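Local coordinates for ADP-dependent (S)-NAD(P)H-hydrate dehydratase (PDB 3BGK), which probably dehydrates the S-form of NAD(P)HX at the expense of ADP, helping to repair a damaged, hydrated form of NAD(P)H, at residues V61-G66 with M76-C81; V129-G134 with Q156-D161; S163-L168 with I181-H186. All blocks are in the same frame, centred on the assembly; numbering follows the deposited sequence.

Contact 1: residues V61-G66 with M76-C81; sequences VLLIGG and MAALAC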
ATOM      1  N   VAL A  61       2.171   9.805  21.711  1.00 13.17           N
ATOM      2  CA  VAL A  61       1.629  10.947  20.994  1.00 12.00           C
ATOM      3  C   VAL A  61       0.240  10.617  20.489  1.00 11.81           C
ATOM      4  O   VAL A  61       0.002   9.521  19.977  1.00 11.68           O
ATOM      5  CB  VAL A  61       2.506  11.346  19.784  1.00 11.89           C
ATOM      6  CG1 VAL A  61       2.004  12.640  19.153  1.00 10.76           C
ATOM      7  CG2 VAL A  61       3.961  11.489  20.196  1.00 11.85           C
ATOM      8  N   LEU A  62      -0.671  11.573  20.647  1.00 11.34           N
ATOM      9  CA  LEU A  62      -1.957  11.540  19.977  1.00 10.74           C
ATOM     10  C   LEU A  62      -1.978  12.606  18.874  1.00 10.57           C
ATOM     11  O   LEU A  62      -1.684  13.785  19.113  1.00 10.32           O
ATOM     12  CB  LEU A  62      -3.113  11.721  20.980  1.00 10.62           C
ATOM     13  CG  LEU A  62      -4.544  11.845  20.423  1.00 10.36           C
ATOM     14  CD1 LEU A  62      -5.072  10.531  19.862  1.00  9.56           C
ATOM     15  CD2 LEU A  62      -5.503  12.394  21.460  1.00  9.38           C
ATOM     16  N   LEU A  63      -2.305  12.179  17.657  1.00 10.17           N
ATOM     17  CA  LEU A  63      -2.429  13.090  16.531  1.00  9.67           C
ATOM     18  C   LEU A  63      -3.904  13.256  16.260  1.00  9.51           C
ATOM     19  O   LEU A  63      -4.654  12.288  16.339  1.00  9.96           O
ATOM     20  CB  LEU A  63      -1.717  12.538  15.295  1.00  9.63           C
ATOM     21  CG  LEU A  63      -0.190  12.634  15.253  1.00  9.75           C
ATOM     22  CD1 LEU A  63       0.471  11.565  16.094  1.00 10.04           C
ATOM     23  CD2 LEU A  63       0.302  12.554  13.830  1.00  9.95           C
ATOM     24  N   ILE A  64      -4.322  14.483  15.977  1.00  9.17           N
ATOM     25  CA  ILE A  64      -5.719  14.788  15.724  1.00  9.00           C
ATOM     26  C   ILE A  64      -5.789  15.646  14.473  1.00  9.30           C
ATOM     27  O   ILE A  64      -5.276  16.760  14.454  1.00  9.42           O
ATOM     28  CB  ILE A  64      -6.364  15.532  16.918  1.00  8.97           C
ATOM     29  CG1 ILE A  64      -6.173  14.741  18.213  1.00  8.60           C
ATOM     30  CG2 ILE A  64      -7.843  15.804  16.658  1.00  8.07           C
ATOM     31  CD1 ILE A  64      -6.464  15.530  19.457  1.00  8.94           C
ATOM     32  N   GLY A  65      -6.412  15.110  13.432  1.00  9.49           N
ATOM     33  CA  GLY A  65      -6.487  15.780  12.143  1.00 10.26           C
ATOM     34  C   GLY A  65      -6.926  14.818  11.057  1.00 10.93           C
ATOM     35  O   GLY A  65      -7.544  13.797  11.339  1.00 10.69           O
ATOM     36  N   GLY A  66      -6.607  15.141   9.807  1.00 11.65           N
ATOM     37  CA  GLY A  66      -6.984  14.284   8.690  1.00 12.58           C
ATOM     38  C   GLY A  66      -8.483  14.255   8.525  1.00 13.41           C
ATOM     39  O   GLY A  66      -9.057  13.261   8.070  1.00 13.59           O
HETATM   40  N   MSE A  76       0.720  11.674   6.849  1.00  6.28           N
HETATM   41  CA  MSE A  76       2.114  12.083   6.664  1.00  6.30           C
HETATM   42  C   MSE A  76       2.756  12.535   7.962  1.00  6.19           C
HETATM   43  O   MSE A  76       3.943  12.301   8.187  1.00  5.97           O
HETATM   44  CB  MSE A  76       2.234  13.147   5.581  1.00  6.22           C
HETATM   45  CG  MSE A  76       2.113  12.565   4.190  1.00  7.23           C
HETATM   46 SE   MSE A  76       2.203  13.897   2.783  1.00 11.00          SE
HETATM   47  CE  MSE A  76       0.599  14.952   3.163  1.00  7.50           C
ATOM     48  N   ALA A  77       1.967  13.164   8.827  1.00  6.35           N
ATOM     49  CA  ALA A  77       2.428  13.484  10.171  1.00  6.44           C
ATOM     50  C   ALA A  77       2.607  12.199  10.988  1.00  6.55           C
ATOM     51  O   ALA A  77       3.605  12.042  11.694  1.00  6.69           O
ATOM     52  CB  ALA A  77       1.468  14.436  10.850  1.00  6.25           C
ATOM     53  N   ALA A  78       1.654  11.275  10.872  1.00  6.45           N
ATOM     54  CA  ALA A  78       1.754   9.982  11.548  1.00  6.58           C
ATOM     55  C   ALA A  78       3.018   9.227  11.135  1.00  6.68           C
ATOM     56  O   ALA A  78       3.786   8.788  11.991  1.00  6.47           O
ATOM     57  CB  ALA A  78       0.521   9.143  11.289  1.00  6.59           C
ATOM     58  N   LEU A  79       3.225   9.091   9.824  1.00  6.87           N
ATOM     59  CA  LEU A  79       4.420   8.453   9.274  1.00  7.00           C
ATOM     60  C   LEU A  79       5.700   9.055   9.838  1.00  7.14           C
ATOM     61  O   LEU A  79       6.605   8.323  10.232  1.00  7.28           O
ATOM     62  CB  LEU A  79       4.432   8.533   7.743  1.00  7.06           C
ATOM     63  CG  LEU A  79       3.651   7.474   6.954  1.00  7.60           C
ATOM     64  CD1 LEU A  79       3.628   7.826   5.469  1.00  7.98           C
ATOM     65  CD2 LEU A  79       4.226   6.074   7.161  1.00  6.76           C
ATOM     66  N   ALA A  80       5.770  10.383   9.887  1.00  7.21           N
ATOM     67  CA  ALA A  80       6.944  11.055  10.422  1.00  7.65           C
ATOM     68  C   ALA A  80       7.121  10.786  11.914  1.00  8.02           C
ATOM     69  O   ALA A  80       8.238  10.553  12.383  1.00  8.23           O
ATOM     70  CB  ALA A  80       6.876  12.544  10.154  1.00  7.50           C
ATOM     71  N   CYS A  81       6.012  10.804  12.648  1.00  8.54           N
ATOM     72  CA  CYS A  81       6.047  10.658  14.098  1.00  8.93           C
ATOM     73  C   CYS A  81       6.530   9.281  14.527  1.00  9.07           C
ATOM     74  O   CYS A  81       7.333   9.170  15.455  1.00  9.29           O
ATOM     75  CB  CYS A  81       4.674  10.945  14.707  1.00  9.17           C
ATOM     76  SG  CYS A  81       4.715  11.066  16.504  1.00  9.60           S
TER

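Contact 2: residues V129-G134 with Q156-D161; sequences VLMGPG and QTLIID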
ATOM      1  N   VAL A 129       0.203  15.967  22.402  1.00 14.89           N
ATOM      2  CA  VAL A 129      -0.965  16.049  21.532  1.00 15.08           C
ATOM      3  C   VAL A 129      -0.679  16.979  20.356  1.00 15.56           C
ATOM      4  O   VAL A 129      -0.456  18.181  20.535  1.00 15.54           O
ATOM      5  CB  VAL A 129      -2.253  16.472  22.296  1.00 15.09           C
ATOM      6  CG1 VAL A 129      -3.437  16.647  21.331  1.00 14.46           C
ATOM      7  CG2 VAL A 129      -2.598  15.444  23.372  1.00 14.44           C
ATOM      8  N   LEU A 130      -0.650  16.402  19.156  1.00 15.96           N
ATOM      9  CA  LEU A 130      -0.462  17.175  17.940  1.00 16.43           C
ATOM     10  C   LEU A 130      -1.801  17.348  17.244  1.00 17.05           C
ATOM     11  O   LEU A 130      -2.334  16.419  16.639  1.00 17.22           O
ATOM     12  CB  LEU A 130       0.570  16.523  17.004  1.00 15.93           C
ATOM     13  CG  LEU A 130       0.677  17.007  15.548  1.00 15.32           C
ATOM     14  CD1 LEU A 130       0.838  18.531  15.417  1.00 14.43           C
ATOM     15  CD2 LEU A 130       1.808  16.292  14.837  1.00 15.10           C
HETATM   16  N   MSE A 131      -2.339  18.553  17.328  1.00 17.86           N
HETATM   17  CA  MSE A 131      -3.613  18.840  16.710  1.00 18.88           C
HETATM   18  C   MSE A 131      -3.427  19.829  15.570  1.00 19.21           C
HETATM   19  O   MSE A 131      -2.725  20.820  15.716  1.00 19.26           O
HETATM   20  CB  MSE A 131      -4.566  19.386  17.760  1.00 18.93           C
HETATM   21  CG  MSE A 131      -5.976  19.628  17.276  1.00 21.00           C
HETATM   22 SE   MSE A 131      -7.039  20.492  18.663  1.00 25.10          SE
HETATM   23  CE  MSE A 131      -5.767  21.843  19.267  1.00 21.54           C
ATOM     24  N   GLY A 132      -4.031  19.539  14.422  1.00 20.13           N
ATOM     25  CA  GLY A 132      -4.103  20.528  13.356  1.00 21.10           C
ATOM     26  C   GLY A 132      -3.875  20.106  11.918  1.00 21.77           C
ATOM     27  O   GLY A 132      -4.528  20.647  11.021  1.00 21.91           O
ATOM     28  N   PRO A 133      -2.935  19.170  11.671  1.00 22.35           N
ATOM     29  CA  PRO A 133      -2.675  18.840  10.265  1.00 22.77           C
ATOM     30  C   PRO A 133      -3.890  18.190   9.604  1.00 23.15           C
ATOM     31  O   PRO A 133      -4.279  17.078   9.958  1.00 23.11           O
ATOM     32  CB  PRO A 133      -1.472  17.879  10.326  1.00 22.86           C
ATOM     33  CG  PRO A 133      -1.430  17.368  11.718  1.00 22.48           C
ATOM     34  CD  PRO A 133      -2.083  18.395  12.598  1.00 22.43           C
ATOM     35  N   GLY A 134      -4.501  18.914   8.671  1.00 23.78           N
ATOM     36  CA  GLY A 134      -5.699  18.443   7.987  1.00 24.49           C
ATOM     37  C   GLY A 134      -6.973  18.484   8.815  1.00 25.06           C
ATOM     38  O   GLY A 134      -7.983  17.888   8.431  1.00 25.22           O
ATOM     39  N   GLN A 156       1.363  17.887  29.823  1.00 17.06           N
ATOM     40  CA  GLN A 156       1.325  17.522  28.411  1.00 16.20           C
ATOM     41  C   GLN A 156       1.911  18.601  27.502  1.00 15.70           C
ATOM     42  O   GLN A 156       1.772  19.791  27.776  1.00 15.69           O
ATOM     43  CB  GLN A 156      -0.112  17.261  27.980  1.00 16.18           C
ATOM     44  CG  GLN A 156      -0.740  16.007  28.534  1.00 15.99           C
ATOM     45  CD  GLN A 156      -2.131  15.795  27.984  1.00 16.26           C
ATOM     46  OE1 GLN A 156      -2.902  16.744  27.839  1.00 16.69           O
ATOM     47  NE2 GLN A 156      -2.460  14.551  27.662  1.00 15.99           N
ATOM     48  N   THR A 157       2.550  18.171  26.416  1.00 14.88           N
ATOM     49  CA  THR A 157       3.006  19.077  25.363  1.00 14.18           C
ATOM     50  C   THR A 157       1.948  19.169  24.263  1.00 13.78           C
ATOM     51  O   THR A 157       1.452  18.150  23.768  1.00 13.70           O
ATOM     52  CB  THR A 157       4.357  18.624  24.773  1.00 14.26           C
ATOM     53  OG1 THR A 157       5.287  18.406  25.841  1.00 14.58           O
ATOM     54  CG2 THR A 157       4.927  19.675  23.825  1.00 13.61           C
ATOM     55  N   LEU A 158       1.597  20.393  23.895  1.00 13.19           N
ATOM     56  CA  LEU A 158       0.561  20.619  22.898  1.00 12.73           C
ATOM     57  C   LEU A 158       1.138  21.328  21.683  1.00 12.61           C
ATOM     58  O   LEU A 158       1.674  22.439  21.794  1.00 12.67           O
ATOM     59  CB  LEU A 158      -0.606  21.421  23.492  1.00 12.59           C
ATOM     60  CG  LEU A 158      -1.762  21.820  22.565  1.00 12.72           C
ATOM     61  CD1 LEU A 158      -2.571  20.604  22.102  1.00 12.05           C
ATOM     62  CD2 LEU A 158      -2.666  22.848  23.247  1.00 12.56           C
ATOM     63  N   ILE A 159       1.032  20.665  20.534  1.00 12.26           N
ATOM     64  CA  ILE A 159       1.454  21.236  19.263  1.00 11.86           C
ATOM     65  C   ILE A 159       0.218  21.617  18.461  1.00 12.22           C
ATOM     66  O   ILE A 159      -0.661  20.786  18.200  1.00 12.13           O
ATOM     67  CB  ILE A 159       2.365  20.283  18.449  1.00 11.55           C
ATOM     68  CG1 ILE A 159       3.460  19.691  19.344  1.00 10.95           C
ATOM     69  CG2 ILE A 159       2.989  21.022  17.272  1.00 10.71           C
ATOM     70  CD1 ILE A 159       4.062  18.412  18.808  1.00  8.50           C
ATOM     71  N   ILE A 160       0.162  22.890  18.088  1.00 12.64           N
ATOM     72  CA  ILE A 160      -0.954  23.435  17.340  1.00 13.22           C
ATOM     73  C   ILE A 160      -0.458  23.757  15.935  1.00 13.50           C
ATOM     74  O   ILE A 160       0.415  24.606  15.748  1.00 13.34           O
ATOM     75  CB  ILE A 160      -1.538  24.686  18.039  1.00 13.36           C
ATOM     76  CG1 ILE A 160      -1.954  24.344  19.480  1.00 13.47           C
ATOM     77  CG2 ILE A 160      -2.718  25.244  17.247  1.00 13.17           C
ATOM     78  CD1 ILE A 160      -2.147  25.552  20.382  1.00 14.41           C
ATOM     79  N   ASP A 161      -1.015  23.055  14.956  1.00 14.02           N
ATOM     80  CA  ASP A 161      -0.487  23.077  13.600  1.00 14.75           C
ATOM     81  C   ASP A 161      -1.546  23.519  12.614  1.00 15.07           C
ATOM     82  O   ASP A 161      -2.738  23.400  12.887  1.00 15.40           O
ATOM     83  CB  ASP A 161       0.026  21.687  13.223  1.00 14.85           C
ATOM     84  CG  ASP A 161       0.701  21.658  11.871  1.00 15.58           C
ATOM     85  OD1 ASP A 161       1.856  22.112  11.768  1.00 16.44           O
ATOM     86  OD2 ASP A 161       0.075  21.176  10.903  1.00 17.37           O
TER

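Contact 3: residues S163-L168 with I181-H186; sequences SAINLL and IILTPH. With PO4 (phosphate ion), chain B.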
ATOM      1  N   SER A 163      -4.394  24.547  10.336  1.00 16.96           N
ATOM      2  CA  SER A 163      -5.699  25.184  10.527  1.00 17.31           C
ATOM      3  C   SER A 163      -6.105  25.368  11.991  1.00 17.60           C
ATOM      4  O   SER A 163      -6.974  26.191  12.298  1.00 17.44           O
ATOM      5  CB  SER A 163      -6.792  24.419   9.769  1.00 17.22           C
ATOM      6  OG  SER A 163      -7.205  23.262  10.477  1.00 17.76           O
ATOM      7  N   ALA A 164      -5.478  24.610  12.888  1.00 18.01           N
ATOM      8  CA  ALA A 164      -5.733  24.764  14.319  1.00 18.46           C
ATOM      9  C   ALA A 164      -5.182  26.088  14.856  1.00 18.81           C
ATOM     10  O   ALA A 164      -5.589  26.544  15.915  1.00 18.62           O
ATOM     11  CB  ALA A 164      -5.182  23.579  15.096  1.00 18.36           C
ATOM     12  N   ILE A 165      -4.258  26.701  14.121  1.00 19.86           N
ATOM     13  CA  ILE A 165      -3.769  28.035  14.455  1.00 21.01           C
ATOM     14  C   ILE A 165      -4.878  29.066  14.247  1.00 22.04           C
ATOM     15  O   ILE A 165      -5.087  29.936  15.097  1.00 22.00           O
ATOM     16  CB  ILE A 165      -2.509  28.415  13.641  1.00 20.84           C
ATOM     17  CG1 ILE A 165      -1.335  27.481  13.971  1.00 20.40           C
ATOM     18  CG2 ILE A 165      -2.121  29.870  13.888  1.00 21.20           C
ATOM     19  CD1 ILE A 165      -0.682  27.714  15.334  1.00 19.04           C
ATOM     20  N   ASN A 166      -5.594  28.950  13.124  1.00 23.54           N
ATOM     21  CA  ASN A 166      -6.799  29.753  12.866  1.00 24.87           C
ATOM     22  C   ASN A 166      -7.871  29.544  13.937  1.00 25.84           C
ATOM     23  O   ASN A 166      -8.549  30.488  14.342  1.00 26.35           O
ATOM     24  CB  ASN A 166      -7.406  29.418  11.503  1.00 24.76           C
ATOM     25  CG  ASN A 166      -6.386  29.408  10.385  1.00 25.01           C
ATOM     26  OD1 ASN A 166      -5.524  30.284  10.299  1.00 25.58           O
ATOM     27  ND2 ASN A 166      -6.491  28.419   9.507  1.00 24.92           N
ATOM     28  N   LEU A 167      -8.026  28.296  14.375  1.00 26.99           N
ATOM     29  CA  LEU A 167      -9.012  27.933  15.390  1.00 28.01           C
ATOM     30  C   LEU A 167      -8.645  28.504  16.749  1.00 28.94           C
ATOM     31  O   LEU A 167      -9.517  28.932  17.505  1.00 29.22           O
ATOM     32  CB  LEU A 167      -9.168  26.411  15.466  1.00 27.79           C
ATOM     33  CG  LEU A 167     -10.379  25.764  14.790  1.00 27.70           C
ATOM     34  CD1 LEU A 167     -10.658  26.347  13.418  1.00 27.68           C
ATOM     35  CD2 LEU A 167     -10.182  24.256  14.701  1.00 26.97           C
ATOM     36  N   LEU A 168      -7.350  28.508  17.052  1.00 30.13           N
ATOM     37  CA  LEU A 168      -6.842  29.134  18.265  1.00 31.31           C
ATOM     38  C   LEU A 168      -7.049  30.652  18.208  1.00 32.23           C
ATOM     39  O   LEU A 168      -7.318  31.285  19.233  1.00 32.27           O
ATOM     40  CB  LEU A 168      -5.362  28.782  18.469  1.00 31.17           C
ATOM     41  CG  LEU A 168      -4.576  29.429  19.617  1.00 31.34           C
ATOM     42  CD1 LEU A 168      -5.103  28.988  20.975  1.00 31.47           C
ATOM     43  CD2 LEU A 168      -3.087  29.135  19.494  1.00 31.02           C
ATOM     44  N   ILE A 181       3.637  24.665  25.042  1.00 23.81           N
ATOM     45  CA  ILE A 181       2.946  24.897  23.774  1.00 22.92           C
ATOM     46  C   ILE A 181       3.961  25.057  22.651  1.00 22.53           C
ATOM     47  O   ILE A 181       4.936  25.800  22.800  1.00 22.38           O
ATOM     48  CB  ILE A 181       2.106  26.198  23.842  1.00 22.85           C
ATOM     49  CG1 ILE A 181       1.108  26.153  25.007  1.00 23.11           C
ATOM     50  CG2 ILE A 181       1.424  26.500  22.492  1.00 22.68           C
ATOM     51  CD1 ILE A 181      -0.233  25.470  24.694  1.00 24.63           C
ATOM     52  N   ILE A 182       3.736  24.352  21.541  1.00 21.97           N
ATOM     53  CA  ILE A 182       4.507  24.561  20.315  1.00 21.46           C
ATOM     54  C   ILE A 182       3.556  24.976  19.191  1.00 21.71           C
ATOM     55  O   ILE A 182       2.556  24.305  18.938  1.00 21.40           O
ATOM     56  CB  ILE A 182       5.326  23.310  19.888  1.00 21.20           C
ATOM     57  CG1 ILE A 182       6.224  22.818  21.033  1.00 20.40           C
ATOM     58  CG2 ILE A 182       6.153  23.610  18.637  1.00 20.50           C
ATOM     59  CD1 ILE A 182       7.013  21.550  20.727  1.00 17.33           C
ATOM     60  N   LEU A 183       3.862  26.092  18.536  1.00 22.03           N
ATOM     61  CA  LEU A 183       3.070  26.559  17.406  1.00 22.44           C
ATOM     62  C   LEU A 183       3.847  26.352  16.111  1.00 23.06           C
ATOM     63  O   LEU A 183       5.009  26.735  16.009  1.00 23.03           O
ATOM     64  CB  LEU A 183       2.693  28.039  17.569  1.00 22.22           C
ATOM     65  CG  LEU A 183       2.048  28.544  18.867  1.00 21.58           C
ATOM     66  CD1 LEU A 183       2.172  30.051  18.953  1.00 20.10           C
ATOM     67  CD2 LEU A 183       0.589  28.107  19.014  1.00 20.19           C
ATOM     68  N   THR A 184       3.201  25.737  15.125  1.00 23.93           N
ATOM     69  CA  THR A 184       3.825  25.492  13.827  1.00 24.83           C
ATOM     70  C   THR A 184       2.966  26.044  12.676  1.00 25.75           C
ATOM     71  O   THR A 184       2.432  25.279  11.870  1.00 25.90           O
ATOM     72  CB  THR A 184       4.128  23.988  13.623  1.00 24.67           C
ATOM     73  OG1 THR A 184       2.957  23.213  13.910  1.00 24.49           O
ATOM     74  CG2 THR A 184       5.240  23.537  14.546  1.00 24.76           C
ATOM     75  N   PRO A 185       2.828  27.382  12.593  1.00 26.64           N
ATOM     76  CA  PRO A 185       1.971  27.966  11.577  1.00 27.58           C
ATOM     77  C   PRO A 185       2.707  28.334  10.290  1.00 28.68           C
ATOM     78  O   PRO A 185       3.912  28.580  10.313  1.00 28.91           O
ATOM     79  CB  PRO A 185       1.474  29.241  12.257  1.00 27.55           C
ATOM     80  CG  PRO A 185       2.592  29.641  13.172  1.00 26.84           C
ATOM     81  CD  PRO A 185       3.440  28.424  13.440  1.00 26.63           C
ATOM     82  N   HIS A 186       1.968  28.376   9.183  1.00 30.05           N
ATOM     83  CA  HIS A 186       2.472  28.931   7.924  1.00 31.23           C
ATOM     84  C   HIS A 186       2.548  30.458   8.002  1.00 31.83           C
ATOM     85  O   HIS A 186       1.991  31.065   8.921  1.00 31.86           O
ATOM     86  CB  HIS A 186       1.585  28.498   6.752  1.00 31.23           C
ATOM     87  CG  HIS A 186       1.835  27.095   6.295  1.00 32.35           C
ATOM     88  ND1 HIS A 186       3.059  26.674   5.813  1.00 33.24           N
ATOM     89  CD2 HIS A 186       1.019  26.015   6.238  1.00 33.45           C
ATOM     90  CE1 HIS A 186       2.986  25.395   5.487  1.00 34.04           C
ATOM     91  NE2 HIS A 186       1.757  24.972   5.732  1.00 33.91           N
TER
HETATM   92  P   PO4 B 278       2.214  21.570   3.599  1.00 22.43           P
HETATM   93  O1  PO4 B 278       1.845  21.199   2.178  1.00 21.71           O
HETATM   94  O2  PO4 B 278       1.306  22.701   4.032  1.00 22.33           O
HETATM   95  O3  PO4 B 278       1.995  20.394   4.525  1.00 22.37           O
HETATM   96  O4  PO4 B 278       3.666  22.001   3.675  1.00 20.90           O

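Contact 1: residues V61-G66 with M76-C81
Leu63 and Val61, two residues apart on one strand, point their side chains at helix 71-83 and meet Ala77, Ala78 and Cys81 there. No hydrogen bond joins 61-66 to 76-81, so apolar packing alone carries the contact.

The hydrocarbon part belongs to Leu63. Its CG lies anti to the carbonyl carbon (chi1 -77°), and the branch reaches across with CD2 in front. That methyl settles over the flat face of the peptide joining Ala77 to Ala78, with CD2 of Leu63 3.5 Å from N of Ala78. It also touches a methyl, CD2 of Leu63 being 3.7 Å from CB of Ala77. With only CB atoms on Ala77 and Ala78, the leucine methyl can reach the helix backbone.

The sulfur part belongs to Cys81, one turn on. Its SG swings anti to the backbone N (chi1 -170°) and faces the isopropyl group of Val61. There it meets the branch point as well as both methyls, and the shortest approach is 3.8 Å, from SG of Cys81 to CG2 of Val61. The other methyl of Leu63 closes this side more loosely, CD1 of Leu63 standing 4.3 Å from SG of Cys81. Val89, on strand 88-93, touches both Leu63 and Cys81, while Ala262 of helix 249-263 packs on Val61.

The axis of 76-81 passes 9.7 Å from that of strand 61-64 and runs nearly antiparallel to it, at 165°. This is how the helix of a beta-alpha-beta unit returns over its own sheet before the chain enters the next parallel strand, here 88-93. The unit forms part of a three-layer alpha/beta sandwich, consistent with the ribokinase-like fold of the carbohydrate kinase family.

Contact 2: residues V129-G134 with Q156-D161
Val129 and Met131 exchange backbone hydrogen bonds with Thr157, Ile159 and Asp161 across two neighbouring parallel strands, whose axes lie 4.8 Å apart with their directions 13° apart. With helix 139-151 between them in the chain, they are the two strands of a beta-alpha-beta crossover in the central sheet of the alpha/beta sandwich. Four N-H...O bonds, each 2.9 Å from donor N to acceptor O, make the ladder: Val129 N to Thr157 O, Ile159 N to Val129 O, Met131 N to Ile159 O, and Asp161 N to Met131 O. Each residue bonded in this way on strand 128-131 straddles two residues of its partner, the usual parallel pattern.

One face of the sheet carries Val129, Met131, Leu158 and Ile160 and is covered by helix 139-151. There CD1 of Leu158 leans toward the neighbouring strand, reaching CG1 of Val129 at 4.1 Å. The chain of selenomethionine 131 bends at its end (chi3 45°), which brings CE round toward that same leucine methyl. On the other face, beneath Ala258 of helix 249-263, CD1 of Leu130 rests against both the branch carbon and a methyl of Ile159, 3.8 Å from CG2 of Ile159.

Beyond the strand the chain bends at Gly132. At its phi of 138° a CB would be jammed against the preceding carbonyl and would run into O of Asp161; lacking one, CA of Gly132 comes within 3.2 Å of O of Asp161 in a CA-H...O contact. The Asp161 carboxylate then divides its two oxygens: OD1 takes a salt bridge from Lys222, a predicted AMP-binding residue, and a hydrogen bond with Thr184, while OD2 lies against the ring of Pro133, 3.7 Å from CB of Pro133.

Contact 3: residues S163-L168 with I181-H186
Ile165 meets both Leu183, near the end of its strand, and Pro185, just past it: the unusual feature here is that one isoleucine reaches strand and proline together. Its CG1, anti to the carbonyl carbon, presses on the proline ring, 3.7 Å from CB of Pro185. A bend at chi2 (-74°) then turns the terminal methyl to Leu183; the two side chains cross obliquely, with CD1 of Ile165 3.9 Å from CD2 of Leu183. The same leucine methyl is met from a second quarter, since CD2 of Leu168 approaches to 3.8 Å from CD2 of Leu183 with the two side chains at about a right angle.

Past the proline, NE2 of His186 donates to O2 of a phosphate ion at 2.9 Å in a bent bond (138° at the hydrogen), and the backbone N-H groups of Gly248, Gly250 and Asp251 also bind this ion. His186, Gly250 and Asp251 are predicted ligand-binding residues, although the phosphate is probably a crystallisation component.

The axis of 163-168 lies at 117° to that of strand 181-184. Ile160 of strand 157-161, Phe145 and Trp149 of helix 139-151, and Leu219 of strand 218-221 pack around the same side chains.

The three contacts follow one another along the chain and share one mixed sheet, in which strands 60-64, 128-131, 157-161 and 181-184 are successive parallel neighbours. Contact 2 lies between the others: its centre is about 9 Å from that of contact 1 and about 8 Å from that of contact 3, while the centres of contacts 1 and 3 are about 15 Å apart. Backbone bonding of Leu62 and Ile64 with Leu130 ties contact 1 to contact 2. A probable hydrogen bond of 2.8 Å between O of Leu158 and N of Ile182 ties contact 2 to contact 3. Gly134 and His186 are predicted to bind (6S)-NADPHX, which is consistent with a binding site at the C-terminal ends of these central strands.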